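Local coordinates for hypothetical protein (Staphylococcus aureus subsp. aureus, PDB 1QYI) that is of unknown function but carries a haloacid dehalogenase (HAD)-like region, consistent with a hydrolase of that superfamily, at residues 176-190 with 195-209. Sequence-based numbering, arbitrary orientation.
Sequences LAQEVYQEWYLGSKL and EKKIARTTFKTGYIY
Lys204 lies over one face of the Trp184 indole, crossing it at about a right angle. NZ sits 3.3 Å from the centroid of the five-membered ring, almost on the ring normal, a cation-pi contact. CE makes a CH-pi contact with the six-membered ring. The Lys204 chain is extended beyond CG, which lays CE over the six-membered ring and carries NZ on to the five-membered ring. NZ is also salt-bridged to Glu28. The Tyr207 ring meets Trp184 obliquely, with planes at 48°, and Trp184 CE3 lies near the plane of the Tyr207 ring, at its edge. The Arg200 guanidinium has Leu176 CD1 over one face, 3.6 Å from NH2. At its edge, NH1 and NH2 both grip Glu179 OE1, each at 3.0 Å and within the guanidinium plane. Lys197 adds a second positive charge beside this carboxylate, but its very short approach makes the exact geometry doubtful.

Glu183 binds the loop backbone. Arg200 N donates to its OE1 at 2.8 Å, 31° out of the carboxylate plane. Thr201 N reaches the syn lone pair of OE2 at 3.0 Å. The hydroxyls of Thr201 and Ser188 also donate to OE2, so three donors hold this oxygen. At the helix kink, Ser188 N bonds Lys204 O at 3.0 Å instead of the turn before. Here Gly187 and Gly206 bring their CA atoms to 3.6 Å, an approach that their lack of side chains allows.

The loop folds back along helix 172-195 before leading on to helix 217-229. Both lie in the mostly helical insert between strands 3-6 and 233-237, consistent with a C1-type HAD cap domain. Glu112 salt-bridges Arg200 NE. Helix 16-31 packs on Val180 and Trp184, and helix 77-93 touches Gln178 and Gln182.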
loop_
_atom_site.group_PDB
_atom_site.type_symbol
_atom_site.label_atom_id
_atom_site.label_comp_id
_atom_site.label_asym_id
_atom_site.label_seq_id
_atom_site.Cartn_x
_atom_site.Cartn_y
_atom_site.Cartn_z
ATOM N N LEU A 176 15.493 -7.040 -2.720
ATOM C CA LEU A 176 16.035 -5.979 -3.559
ATOM C C LEU A 176 14.922 -5.079 -4.062
ATOM O O LEU A 176 14.933 -3.869 -3.821
ATOM C CB LEU A 176 16.773 -6.554 -4.769
ATOM C CG LEU A 176 17.259 -5.513 -5.786
ATOM C CD1 LEU A 176 18.195 -4.511 -5.109
ATOM C CD2 LEU A 176 17.964 -6.211 -6.946
ATOM N N ALA A 177 13.964 -5.677 -4.763
ATOM C CA ALA A 177 12.838 -4.953 -5.327
ATOM C C ALA A 177 12.091 -4.187 -4.258
ATOM O O ALA A 177 11.622 -3.079 -4.492
ATOM C CB ALA A 177 11.899 -5.924 -6.011
ATOM N N GLN A 178 11.992 -4.773 -3.076
ATOM C CA GLN A 178 11.269 -4.120 -2.014
ATOM C C GLN A 178 12.055 -2.941 -1.454
ATOM O O GLN A 178 11.461 -1.945 -1.040
ATOM C CB GLN A 178 10.906 -5.137 -0.932
ATOM C CG GLN A 178 9.969 -4.603 0.114
ATOM C CD GLN A 178 10.698 -4.221 1.382
ATOM O OE1 GLN A 178 11.868 -3.832 1.347
ATOM N NE2 GLN A 178 10.007 -4.318 2.514
ATOM N N GLU A 179 13.385 -3.023 -1.470
ATOM C CA GLU A 179 14.197 -1.911 -0.960
ATOM C C GLU A 179 14.142 -0.740 -1.930
ATOM O O GLU A 179 14.135 0.424 -1.521
ATOM C CB GLU A 179 15.661 -2.331 -0.739
ATOM C CG GLU A 179 15.817 -3.433 0.287
ATOM C CD GLU A 179 17.257 -3.708 0.673
ATOM O OE1 GLU A 179 18.176 -3.495 -0.146
ATOM O OE2 GLU A 179 17.477 -4.170 1.806
ATOM N N VAL A 180 14.081 -1.063 -3.218
ATOM C CA VAL A 180 14.030 -0.043 -4.256
ATOM C C VAL A 180 12.730 0.729 -4.143
ATOM O O VAL A 180 12.698 1.942 -4.346
ATOM C CB VAL A 180 14.101 -0.658 -5.669
ATOM C CG1 VAL A 180 14.125 0.446 -6.706
ATOM C CG2 VAL A 180 15.332 -1.543 -5.797
ATOM N N TYR A 181 11.656 0.021 -3.825
ATOM C CA TYR A 181 10.353 0.664 -3.697
ATOM C C TYR A 181 10.301 1.596 -2.478
ATOM O O TYR A 181 9.799 2.732 -2.547
ATOM C CB TYR A 181 9.261 -0.404 -3.597
ATOM C CG TYR A 181 7.891 0.133 -3.263
ATOM C CD1 TYR A 181 7.558 0.479 -1.948
ATOM C CD2 TYR A 181 6.911 0.273 -4.251
ATOM C CE1 TYR A 181 6.295 0.939 -1.624
ATOM C CE2 TYR A 181 5.644 0.735 -3.935
ATOM C CZ TYR A 181 5.344 1.065 -2.620
ATOM O OH TYR A 181 4.094 1.522 -2.292
ATOM N N GLN A 182 10.842 1.103 -1.366
ATOM C CA GLN A 182 10.851 1.857 -0.124
ATOM C C GLN A 182 11.641 3.158 -0.247
ATOM O O GLN A 182 11.238 4.188 0.299
ATOM C CB GLN A 182 11.390 0.980 1.019
ATOM C CG GLN A 182 10.439 -0.152 1.410
ATOM C CD GLN A 182 9.143 0.351 2.036
ATOM O OE1 GLN A 182 9.100 0.641 3.230
ATOM N NE2 GLN A 182 8.087 0.474 1.228
ATOM N N GLU A 183 12.758 3.126 -0.968
ATOM C CA GLU A 183 13.542 4.342 -1.129
ATOM C C GLU A 183 12.759 5.296 -2.023
ATOM O O GLU A 183 12.717 6.503 -1.787
ATOM C CB GLU A 183 14.915 4.048 -1.732
ATOM C CG GLU A 183 16.001 4.789 -0.996
ATOM C CD GLU A 183 17.371 4.652 -1.626
ATOM O OE1 GLU A 183 17.842 3.507 -1.791
ATOM O OE2 GLU A 183 17.976 5.696 -1.944
ATOM N N TRP A 184 12.138 4.735 -3.052
ATOM C CA TRP A 184 11.316 5.508 -3.967
ATOM C C TRP A 184 10.231 6.229 -3.161
ATOM O O TRP A 184 10.030 7.432 -3.302
ATOM C CB TRP A 184 10.659 4.567 -4.974
ATOM C CG TRP A 184 11.334 4.499 -6.328
ATOM C CD1 TRP A 184 11.535 3.387 -7.093
ATOM C CD2 TRP A 184 11.790 5.614 -7.105
ATOM N NE1 TRP A 184 12.079 3.747 -8.309
ATOM C CE2 TRP A 184 12.234 5.102 -8.345
ATOM C CE3 TRP A 184 11.841 6.996 -6.882
ATOM C CZ2 TRP A 184 12.743 5.919 -9.348
ATOM C CZ3 TRP A 184 12.346 7.810 -7.878
ATOM C CH2 TRP A 184 12.784 7.264 -9.107
ATOM N N TYR A 185 9.555 5.480 -2.296
ATOM C CA TYR A 185 8.478 6.025 -1.488
ATOM C C TYR A 185 8.906 6.910 -0.318
ATOM O O TYR A 185 8.584 8.100 -0.293
ATOM C CB TYR A 185 7.597 4.885 -0.977
ATOM C CG TYR A 185 6.186 5.288 -0.588
ATOM C CD1 TYR A 185 5.922 5.937 0.619
ATOM C CD2 TYR A 185 5.111 5.003 -1.429
ATOM C CE1 TYR A 185 4.616 6.285 0.978
ATOM C CE2 TYR A 185 3.812 5.345 -1.086
ATOM C CZ TYR A 185 3.569 5.980 0.116
ATOM O OH TYR A 185 2.275 6.280 0.460
ATOM N N LEU A 186 9.614 6.343 0.654
ATOM C CA LEU A 186 10.040 7.120 1.821
ATOM C C LEU A 186 11.114 8.145 1.495
ATOM O O LEU A 186 11.237 9.164 2.178
ATOM C CB LEU A 186 10.569 6.191 2.914
ATOM C CG LEU A 186 9.692 4.991 3.282
ATOM C CD1 LEU A 186 10.498 4.038 4.146
ATOM C CD2 LEU A 186 8.420 5.448 3.998
ATOM N N GLY A 187 11.883 7.885 0.445
ATOM C CA GLY A 187 12.962 8.788 0.099
ATOM C C GLY A 187 14.212 8.297 0.813
ATOM O O GLY A 187 14.112 7.573 1.797
ATOM N N SER A 188 15.384 8.682 0.327
ATOM C CA SER A 188 16.648 8.250 0.913
ATOM C C SER A 188 16.760 8.438 2.423
ATOM O O SER A 188 17.087 7.497 3.149
ATOM C CB SER A 188 17.803 8.983 0.232
ATOM O OG SER A 188 17.873 8.638 -1.146
ATOM N N LYS A 189 16.487 9.656 2.886
ATOM C CA LYS A 189 16.574 10.005 4.304
ATOM C C LYS A 189 15.730 9.109 5.218
ATOM O O LYS A 189 16.252 8.457 6.130
ATOM C CB LYS A 189 16.165 11.473 4.493
ATOM C CG LYS A 189 16.458 12.021 5.885
ATOM C CD LYS A 189 16.049 13.486 6.044
ATOM C CE LYS A 189 16.980 14.191 7.023
ATOM N NZ LYS A 189 17.103 13.452 8.313
ATOM N N LEU A 190 14.422 9.102 4.970
ATOM C CA LEU A 190 13.462 8.307 5.731
ATOM C C LEU A 190 13.710 6.798 5.522
ATOM O O LEU A 190 13.392 5.969 6.384
ATOM C CB LEU A 190 12.038 8.687 5.297
ATOM C CG LEU A 190 11.011 9.370 6.223
ATOM C CD1 LEU A 190 11.686 10.278 7.239
ATOM C CD2 LEU A 190 10.017 10.155 5.366
ATOM N N GLU A 195 14.020 1.815 7.410
ATOM C CA GLU A 195 14.511 0.507 7.012
ATOM C C GLU A 195 15.830 0.116 7.698
ATOM O O GLU A 195 16.189 -1.063 7.745
ATOM C CB GLU A 195 14.684 0.471 5.497
ATOM C CG GLU A 195 13.390 0.643 4.721
ATOM C CD GLU A 195 12.335 -0.347 5.145
ATOM O OE1 GLU A 195 12.705 -1.439 5.610
ATOM O OE2 GLU A 195 11.132 -0.040 5.020
ATOM N N LYS A 196 16.541 1.103 8.239
ATOM C CA LYS A 196 17.806 0.851 8.925
ATOM C C LYS A 196 18.835 0.296 7.955
ATOM O O LYS A 196 19.613 -0.592 8.300
ATOM C CB LYS A 196 17.602 -0.124 10.094
ATOM C CG LYS A 196 17.236 0.558 11.410
ATOM C CD LYS A 196 15.976 1.405 11.286
ATOM C CE LYS A 196 15.721 2.216 12.561
ATOM N NZ LYS A 196 16.698 3.319 12.784
ATOM N N LYS A 197 18.816 0.837 6.739
ATOM C CA LYS A 197 19.724 0.455 5.670
ATOM C C LYS A 197 20.218 1.728 5.018
ATOM O O LYS A 197 19.552 2.761 5.094
ATOM C CB LYS A 197 19.004 -0.395 4.616
ATOM C CG LYS A 197 18.446 -1.691 5.144
ATOM C CD LYS A 197 17.629 -2.399 4.097
ATOM C CE LYS A 197 17.066 -3.683 4.665
ATOM N NZ LYS A 197 16.188 -4.400 3.711
ATOM N N ILE A 198 21.391 1.636 4.390
ATOM C CA ILE A 198 22.027 2.752 3.698
ATOM C C ILE A 198 21.330 2.941 2.358
ATOM O O ILE A 198 21.025 1.968 1.659
ATOM C CB ILE A 198 23.558 2.484 3.487
ATOM C CG1 ILE A 198 24.287 2.521 4.835
ATOM C CG2 ILE A 198 24.188 3.549 2.614
ATOM C CD1 ILE A 198 23.943 1.370 5.748
ATOM N N ALA A 199 21.063 4.201 2.022
ATOM C CA ALA A 199 20.384 4.560 0.790
ATOM C C ALA A 199 21.235 4.292 -0.432
ATOM O O ALA A 199 22.455 4.479 -0.419
ATOM C CB ALA A 199 19.986 6.019 0.823
ATOM N N ARG A 200 20.576 3.855 -1.496
ATOM C CA ARG A 200 21.263 3.566 -2.737
ATOM C C ARG A 200 21.520 4.844 -3.517
ATOM O O ARG A 200 22.575 4.996 -4.122
ATOM C CB ARG A 200 20.431 2.605 -3.582
ATOM C CG ARG A 200 20.399 1.208 -3.037
ATOM C CD ARG A 200 20.004 0.215 -4.110
ATOM N NE ARG A 200 20.349 -1.145 -3.697
ATOM C CZ ARG A 200 19.703 -1.827 -2.759
ATOM N NH1 ARG A 200 18.663 -1.284 -2.145
ATOM N NH2 ARG A 200 20.123 -3.034 -2.409
ATOM N N THR A 201 20.562 5.765 -3.491
ATOM C CA THR A 201 20.682 7.023 -4.226
ATOM C C THR A 201 20.782 8.238 -3.299
ATOM O O THR A 201 20.839 8.104 -2.075
ATOM C CB THR A 201 19.456 7.235 -5.156
ATOM O OG1 THR A 201 18.283 7.501 -4.366
ATOM C CG2 THR A 201 19.208 5.985 -5.999
ATOM N N THR A 202 20.820 9.425 -3.897
ATOM C CA THR A 202 20.877 10.670 -3.142
ATOM C C THR A 202 19.986 11.682 -3.818
ATOM O O THR A 202 20.061 12.872 -3.521
ATOM C CB THR A 202 22.292 11.280 -3.064
ATOM O OG1 THR A 202 22.761 11.565 -4.381
ATOM C CG2 THR A 202 23.260 10.342 -2.357
ATOM N N PHE A 203 19.151 11.209 -4.743
ATOM C CA PHE A 203 18.231 12.091 -5.468
ATOM C C PHE A 203 16.755 11.758 -5.215
ATOM O O PHE A 203 15.871 12.496 -5.642
ATOM C CB PHE A 203 18.534 12.041 -6.976
ATOM C CG PHE A 203 18.443 10.661 -7.563
ATOM C CD1 PHE A 203 17.205 10.056 -7.770
ATOM C CD2 PHE A 203 19.602 9.934 -7.838
ATOM C CE1 PHE A 203 17.122 8.751 -8.233
ATOM C CE2 PHE A 203 19.531 8.626 -8.300
ATOM C CZ PHE A 203 18.287 8.029 -8.498
ATOM N N LYS A 204 16.490 10.652 -4.522
ATOM C CA LYS A 204 15.111 10.259 -4.235
ATOM C C LYS A 204 14.559 10.974 -2.990
ATOM O O LYS A 204 14.911 10.656 -1.851
ATOM C CB LYS A 204 15.010 8.743 -4.072
ATOM C CG LYS A 204 15.252 7.969 -5.366
ATOM C CD LYS A 204 15.071 6.465 -5.163
ATOM C CE LYS A 204 15.250 5.687 -6.464
ATOM N NZ LYS A 204 14.889 4.249 -6.296
ATOM N N THR A 205 13.676 11.941 -3.231
ATOM C CA THR A 205 13.084 12.739 -2.173
ATOM C C THR A 205 11.933 12.057 -1.436
ATOM O O THR A 205 11.642 12.383 -0.283
ATOM C CB THR A 205 12.620 14.060 -2.749
ATOM O OG1 THR A 205 11.870 13.820 -3.941
ATOM C CG2 THR A 205 13.825 14.921 -3.109
ATOM N N GLY A 206 11.287 11.104 -2.100
ATOM C CA GLY A 206 10.191 10.389 -1.481
ATOM C C GLY A 206 8.799 10.876 -1.849
ATOM O O GLY A 206 8.353 11.941 -1.411
ATOM N N TYR A 207 8.100 10.074 -2.643
ATOM C CA TYR A 207 6.756 10.408 -3.068
ATOM C C TYR A 207 5.772 10.378 -1.911
ATOM O O TYR A 207 4.560 10.469 -2.113
ATOM C CB TYR A 207 6.317 9.453 -4.180
ATOM C CG TYR A 207 7.063 9.709 -5.466
ATOM C CD1 TYR A 207 6.699 10.768 -6.302
ATOM C CD2 TYR A 207 8.178 8.954 -5.808
ATOM C CE1 TYR A 207 7.431 11.071 -7.445
ATOM C CE2 TYR A 207 8.917 9.254 -6.951
ATOM C CZ TYR A 207 8.533 10.315 -7.760
ATOM O OH TYR A 207 9.268 10.627 -8.878
ATOM N N ILE A 208 6.288 10.230 -0.696
ATOM C CA ILE A 208 5.423 10.226 0.473
ATOM C C ILE A 208 5.028 11.678 0.672
ATOM O O ILE A 208 3.982 11.983 1.237
ATOM C CB ILE A 208 6.162 9.697 1.739
ATOM C CG1 ILE A 208 5.170 9.539 2.883
ATOM C CG2 ILE A 208 7.267 10.673 2.173
ATOM C CD1 ILE A 208 5.766 8.849 4.088
ATOM N N TYR A 209 5.881 12.572 0.179
ATOM C CA TYR A 209 5.637 14.004 0.267
ATOM C C TYR A 209 4.769 14.514 -0.885
ATOM O O TYR A 209 4.337 15.658 -0.870
ATOM C CB TYR A 209 6.967 14.747 0.281
ATOM C CG TYR A 209 7.820 14.433 1.472
ATOM C CD1 TYR A 209 7.550 14.993 2.718
ATOM C CD2 TYR A 209 8.942 13.615 1.342
ATOM C CE1 TYR A 209 8.394 14.755 3.804
ATOM C CE2 TYR A 209 9.782 13.367 2.419
ATOM C CZ TYR A 209 9.509 13.943 3.648
ATOM O OH TYR A 209 10.370 13.723 4.710
HETATM O O HOH W 1 13.518 -2.650 3.615
HETATM O O HOH W 2 16.664 2.692 -4.828
HETATM O O HOH W 3 11.419 9.308 -4.034
HETATM O O HOH W 4 15.533 12.339 0.890
#